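Local coordinates for solute binding protein MsmE (Bacillus subtilis subsp. subtilis str. 168, PDB 4R6H) that binds melibiose, raffinose and stachyose and delivers them to the ABC transporter that imports these sugars, at residues A[150-158]-A[172-181]. Residues are numbered along the deposited sequence; the frame is centred on the assembly and turned at random.
Sequences NILDRYGIA and TIKEKSKGSI
The ring of Y155 lies as a flat knob in a hole formed by T172, I173, K176 and S177, on the helix that follows its own. K176 covers one face: its CB stands 3.9 Å from the ring centroid and 27° off the normal, a CH-pi contact toward the rim. CG of R154, from the tyrosine's own helix, lies over the opposite face, also toward the rim. At the ring's edge comes CD1 of I181, 3.9 Å from Y155 CE2. With CG anti to the carbonyl carbon (chi1 -60°), Y155 points its hydroxyl at the end of helix 163-177, where OH rests 3.3 Å from S177 CB and hydrogen-bonds, in the ring plane, to a water 2.7 Å from OH; that water donates to K176 O. Tyrosine thus pairs an apolar ring with a polar tip. Two isoleucine pairs extend the apolar contact. I151 and I181 meet tip to tip, their CD1 methyls 3.8 Å apart, whereas I157 reaches across I173 at about a right angle, its CD1 3.7 Å from I173 CG1 and also against the methyl of T172, whose hydroxyl bonds back to K168 O. S177 OG donates to I173 O (2.8 Å) and accepts from I181 N, and S180 OG donates to a lone pair of S177 O, so serines bridge helix end and type I' turn (S177 to S180). Both helices end in Schellman motifs, at G156 and K178; glycine suits the positive phi of G156 and G179. The axes of helix segments 150-155 and 172-177 cross at 71°, with I151 and I173 also resting on A266 of strand 265-269: consecutive helices packed beside the sheet of one lobe of a two-lobed solute-binding protein.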
ATOM      1  N   ASN A 150       4.500  -1.893  24.200  1.00 18.60           N
ATOM      2  CA  ASN A 150       5.048  -2.162  25.521  1.00 20.52           C
ATOM      3  C   ASN A 150       6.561  -1.958  25.539  1.00 18.87           C
ATOM      4  O   ASN A 150       7.090  -1.441  26.527  1.00 22.60           O
ATOM      5  CB  ASN A 150       4.672  -3.592  25.898  1.00 25.06           C
ATOM      6  CG  ASN A 150       3.274  -4.002  25.363  1.00 74.86           C
ATOM      7  OD1 ASN A 150       2.275  -3.786  26.045  1.00 74.31           O
ATOM      8  ND2 ASN A 150       3.201  -4.547  24.111  1.00 40.57           N
ATOM      9  N   ILE A 151       7.244  -2.340  24.438  1.00 17.20           N
ATOM     10  CA  ILE A 151       8.685  -2.168  24.383  1.00 17.11           C
ATOM     11  C   ILE A 151       9.057  -0.701  24.391  1.00 18.78           C
ATOM     12  O   ILE A 151       9.984  -0.272  25.093  1.00 19.32           O
ATOM     13  CB  ILE A 151       9.302  -2.919  23.166  1.00 16.54           C
ATOM     14  CG1 ILE A 151       9.246  -4.422  23.377  1.00 20.59           C
ATOM     15  CG2 ILE A 151      10.726  -2.485  22.907  1.00 20.77           C
ATOM     16  CD1 ILE A 151       9.652  -5.236  22.168  1.00 19.07           C
ATOM     17  N   LEU A 152       8.345   0.109  23.607  1.00 18.69           N
ATOM     18  CA  LEU A 152       8.623   1.522  23.612  1.00 20.11           C
ATOM     19  C   LEU A 152       8.361   2.138  24.995  1.00 19.87           C
ATOM     20  O   LEU A 152       9.187   2.907  25.453  1.00 20.86           O
ATOM     21  CB  LEU A 152       7.879   2.296  22.526  1.00 19.04           C
ATOM     22  CG  LEU A 152       8.483   2.279  21.128  1.00 25.69           C
ATOM     23  CD1 LEU A 152       8.792   0.918  20.551  1.00 36.64           C
ATOM     24  CD2 LEU A 152       7.649   3.138  20.196  1.00 21.76           C
ATOM     25  N   ASP A 153       7.274   1.740  25.662  1.00 18.77           N
ATOM     26  CA  ASP A 153       7.031   2.227  27.027  1.00 21.22           C
ATOM     27  C   ASP A 153       8.112   1.788  28.012  1.00 21.69           C
ATOM     28  O   ASP A 153       8.551   2.587  28.841  1.00 22.03           O
ATOM     29  CB  ASP A 153       5.657   1.795  27.526  1.00 24.07           C
ATOM     30  CG  ASP A 153       4.520   2.603  26.900  1.00 24.40           C
ATOM     31  OD1 ASP A 153       4.795   3.721  26.415  1.00 25.85           O
ATOM     32  OD2 ASP A 153       3.390   2.106  26.930  1.00 26.51           O
ATOM     33  N   ARG A 154       8.590   0.553  27.900  1.00 20.79           N
ATOM     34  CA  ARG A 154       9.675   0.074  28.788  1.00 19.57           C
ATOM     35  C   ARG A 154      10.899   0.962  28.732  1.00 22.36           C
ATOM     36  O   ARG A 154      11.564   1.222  29.758  1.00 24.08           O
ATOM     37  CB  ARG A 154      10.050  -1.343  28.396  1.00 22.31           C
ATOM     38  CG  ARG A 154      11.040  -2.040  29.297  1.00 25.92           C
ATOM     39  CD  ARG A 154      11.327  -3.465  28.811  1.00 25.87           C
ATOM     40  NE  ARG A 154      10.215  -4.350  29.118  1.00 32.84           N
ATOM     41  CZ  ARG A 154      10.039  -5.019  30.271  1.00 40.11           C
ATOM     42  NH1 ARG A 154      10.946  -4.969  31.230  1.00 38.31           N
ATOM     43  NH2 ARG A 154       8.948  -5.761  30.453  1.00 38.03           N
ATOM     44  N   TYR A 155      11.212   1.458  27.546  1.00 20.01           N
ATOM     45  CA  TYR A 155      12.430   2.243  27.356  1.00 20.29           C
ATOM     46  C   TYR A 155      12.243   3.740  27.253  1.00 22.25           C
ATOM     47  O   TYR A 155      13.201   4.471  26.978  1.00 23.53           O
ATOM     48  CB  TYR A 155      13.195   1.696  26.134  1.00 24.25           C
ATOM     49  CG  TYR A 155      13.591   0.269  26.259  1.00 23.85           C
ATOM     50  CD1 TYR A 155      14.143  -0.222  27.456  1.00 25.04           C
ATOM     51  CD2 TYR A 155      13.454  -0.629  25.200  1.00 31.61           C
ATOM     52  CE1 TYR A 155      14.503  -1.552  27.595  1.00 26.11           C
ATOM     53  CE2 TYR A 155      13.822  -1.957  25.335  1.00 28.01           C
ATOM     54  CZ  TYR A 155      14.344  -2.413  26.531  1.00 24.80           C
ATOM     55  OH  TYR A 155      14.701  -3.737  26.602  1.00 27.21           O
ATOM     56  N   GLY A 156      11.025   4.216  27.500  1.00 20.02           N
ATOM     57  CA  GLY A 156      10.734   5.628  27.576  1.00 21.71           C
ATOM     58  C   GLY A 156      10.730   6.329  26.243  1.00 20.73           C
ATOM     59  O   GLY A 156      10.956   7.551  26.161  1.00 23.13           O
ATOM     60  N   ILE A 157      10.405   5.575  25.188  1.00 20.01           N
ATOM     61  CA  ILE A 157      10.490   6.089  23.823  1.00 20.57           C
ATOM     62  C   ILE A 157       9.111   6.551  23.321  1.00 21.66           C
ATOM     63  O   ILE A 157       8.159   5.771  23.217  1.00 20.70           O
ATOM     64  CB  ILE A 157      11.048   5.008  22.881  1.00 18.66           C
ATOM     65  CG1 ILE A 157      12.465   4.575  23.315  1.00 20.95           C
ATOM     66  CG2 ILE A 157      11.047   5.505  21.428  1.00 21.16           C
ATOM     67  CD1 ILE A 157      12.978   3.346  22.604  1.00 25.41           C
ATOM     68  N   ALA A 158       9.030   7.822  22.961  1.00 20.49           N
ATOM     69  CA  ALA A 158       7.859   8.354  22.285  1.00 20.46           C
ATOM     70  C   ALA A 158       7.877   7.930  20.811  1.00 20.09           C
ATOM     71  O   ALA A 158       8.938   7.724  20.248  1.00 20.66           O
ATOM     72  CB  ALA A 158       7.828   9.866  22.362  1.00 18.95           C
ATOM     73  N   THR A 172      18.544   3.329  21.004  1.00 21.06           N
ATOM     74  CA  THR A 172      18.123   3.159  22.412  1.00 22.18           C
ATOM     75  C   THR A 172      17.711   1.735  22.720  1.00 23.27           C
ATOM     76  O   THR A 172      18.063   1.140  23.746  1.00 22.62           O
ATOM     77  CB  THR A 172      16.951   4.102  22.744  1.00 24.58           C
ATOM     78  OG1 THR A 172      17.398   5.454  22.629  1.00 27.12           O
ATOM     79  CG2 THR A 172      16.402   3.820  24.162  1.00 25.00           C
ATOM     80  N   ILE A 173      16.919   1.151  21.830  1.00 19.85           N
ATOM     81  CA  ILE A 173      16.479  -0.215  22.025  1.00 18.03           C
ATOM     82  C   ILE A 173      17.668  -1.178  22.048  1.00 21.84           C
ATOM     83  O   ILE A 173      17.726  -2.102  22.879  1.00 21.31           O
ATOM     84  CB  ILE A 173      15.447  -0.576  20.906  1.00 22.75           C
ATOM     85  CG1 ILE A 173      14.152   0.211  21.109  1.00 22.28           C
ATOM     86  CG2 ILE A 173      15.140  -2.047  20.852  1.00 21.90           C
ATOM     87  CD1 ILE A 173      13.384   0.495  19.822  1.00 21.14           C
ATOM     88  N   LYS A 174      18.634  -0.988  21.145  1.00 21.69           N
ATOM     89  CA  LYS A 174      19.773  -1.838  21.108  1.00 20.75           C
ATOM     90  C   LYS A 174      20.540  -1.727  22.434  1.00 22.32           C
ATOM     91  O   LYS A 174      20.903  -2.756  23.001  1.00 24.94           O
ATOM     92  CB  LYS A 174      20.673  -1.530  19.902  1.00 24.02           C
ATOM     93  CG  LYS A 174      21.932  -2.390  19.928  1.00 25.75           C
ATOM     94  CD  LYS A 174      22.861  -2.151  18.754  1.00 32.72           C
ATOM     95  CE  LYS A 174      23.883  -1.066  19.017  1.00 48.10           C
ATOM     96  NZ  LYS A 174      24.998  -1.025  17.999  1.00 36.51           N
ATOM     97  N   GLU A 175      20.768  -0.495  22.880  1.00 21.00           N
ATOM     98  CA  GLU A 175      21.563  -0.201  24.129  1.00 22.46           C
ATOM     99  C   GLU A 175      20.846  -0.826  25.344  1.00 27.62           C
ATOM    100  O   GLU A 175      21.396  -1.660  26.096  1.00 32.89           O
ATOM    101  CB  GLU A 175      21.728   1.322  24.274  1.00 25.90           C
ATOM    102  CG  GLU A 175      22.852   1.931  23.425  1.00 58.56           C
ATOM    103  CD  GLU A 175      22.697   3.402  22.935  1.00 55.46           C
ATOM    104  OE1 GLU A 175      21.834   4.205  23.395  1.00 44.27           O
ATOM    105  OE2 GLU A 175      23.505   3.784  22.039  1.00 42.88           O
ATOM    106  N   LYS A 176      19.577  -0.491  25.493  1.00 22.14           N
ATOM    107  CA  LYS A 176      18.845  -0.856  26.717  1.00 23.19           C
ATOM    108  C   LYS A 176      18.430  -2.323  26.746  1.00 30.30           C
ATOM    109  O   LYS A 176      18.320  -2.906  27.833  1.00 30.62           O
ATOM    110  CB  LYS A 176      17.653   0.086  26.950  1.00 25.86           C
ATOM    111  CG  LYS A 176      17.999   1.562  27.062  1.00 29.90           C
ATOM    112  CD  LYS A 176      18.156   2.073  28.486  1.00 92.98           C
ATOM    113  CE  LYS A 176      18.024   3.591  28.533  1.00 85.40           C
ATOM    114  NZ  LYS A 176      16.702   4.072  28.021  1.00 52.70           N
ATOM    115  N   SER A 177      18.204  -2.959  25.592  1.00 22.33           N
ATOM    116  CA  SER A 177      17.809  -4.346  25.569  1.00 25.52           C
ATOM    117  C   SER A 177      19.021  -5.278  25.589  1.00 25.16           C
ATOM    118  O   SER A 177      18.860  -6.482  25.669  1.00 26.49           O
ATOM    119  CB  SER A 177      16.941  -4.673  24.349  1.00 26.06           C
ATOM    120  OG  SER A 177      17.721  -4.844  23.184  1.00 23.01           O
ATOM    121  N   LYS A 178      20.202  -4.659  25.487  1.00 31.62           N
ATOM    122  CA  LYS A 178      21.488  -5.325  25.383  1.00 48.98           C
ATOM    123  C   LYS A 178      21.483  -6.374  24.288  1.00 35.02           C
ATOM    124  O   LYS A 178      22.022  -7.464  24.453  1.00 32.22           O
ATOM    125  CB  LYS A 178      21.920  -5.903  26.741  1.00 44.35           C
ATOM    126  CG  LYS A 178      22.907  -5.016  27.493  1.00 63.16           C
ATOM    127  CD  LYS A 178      22.249  -4.224  28.605  1.00 79.10           C
ATOM    128  CE  LYS A 178      23.298  -3.497  29.432  1.00 95.89           C
ATOM    129  NZ  LYS A 178      22.818  -3.232  30.812  1.00 91.16           N
ATOM    130  N   GLY A 179      20.864  -6.041  23.158  1.00 31.58           N
ATOM    131  CA  GLY A 179      20.779  -6.968  22.033  1.00 30.65           C
ATOM    132  C   GLY A 179      19.678  -8.032  22.043  1.00 34.36           C
ATOM    133  O   GLY A 179      19.608  -8.818  21.117  1.00 36.34           O
ATOM    134  N   SER A 180      18.805  -8.062  23.059  1.00 29.51           N
ATOM    135  CA  SER A 180      17.753  -9.066  23.182  1.00 28.61           C
ATOM    136  C   SER A 180      16.480  -8.752  22.345  1.00 25.31           C
ATOM    137  O   SER A 180      15.581  -9.599  22.211  1.00 27.49           O
ATOM    138  CB  SER A 180      17.298  -9.227  24.640  1.00 32.83           C
ATOM    139  OG  SER A 180      16.706  -8.040  25.173  1.00 28.22           O
ATOM    140  N   ILE A 181      16.377  -7.510  21.873  1.00 23.13           N
ATOM    141  CA  ILE A 181      15.267  -7.091  21.060  1.00 24.11           C
ATOM    142  C   ILE A 181      15.809  -6.557  19.727  1.00 19.93           C
ATOM    143  O   ILE A 181      16.686  -5.693  19.708  1.00 21.80           O
ATOM    144  CB  ILE A 181      14.429  -6.013  21.781  1.00 19.82           C
ATOM    145  CG1 ILE A 181      13.683  -6.582  22.996  1.00 20.75           C
ATOM    146  CG2 ILE A 181      13.415  -5.401  20.800  1.00 20.15           C
ATOM    147  CD1 ILE A 181      13.044  -5.534  23.892  1.00 20.86           C
TER
HETATM  148  O   HOH W   1      15.655  -4.341  29.066  1.00 35.96           O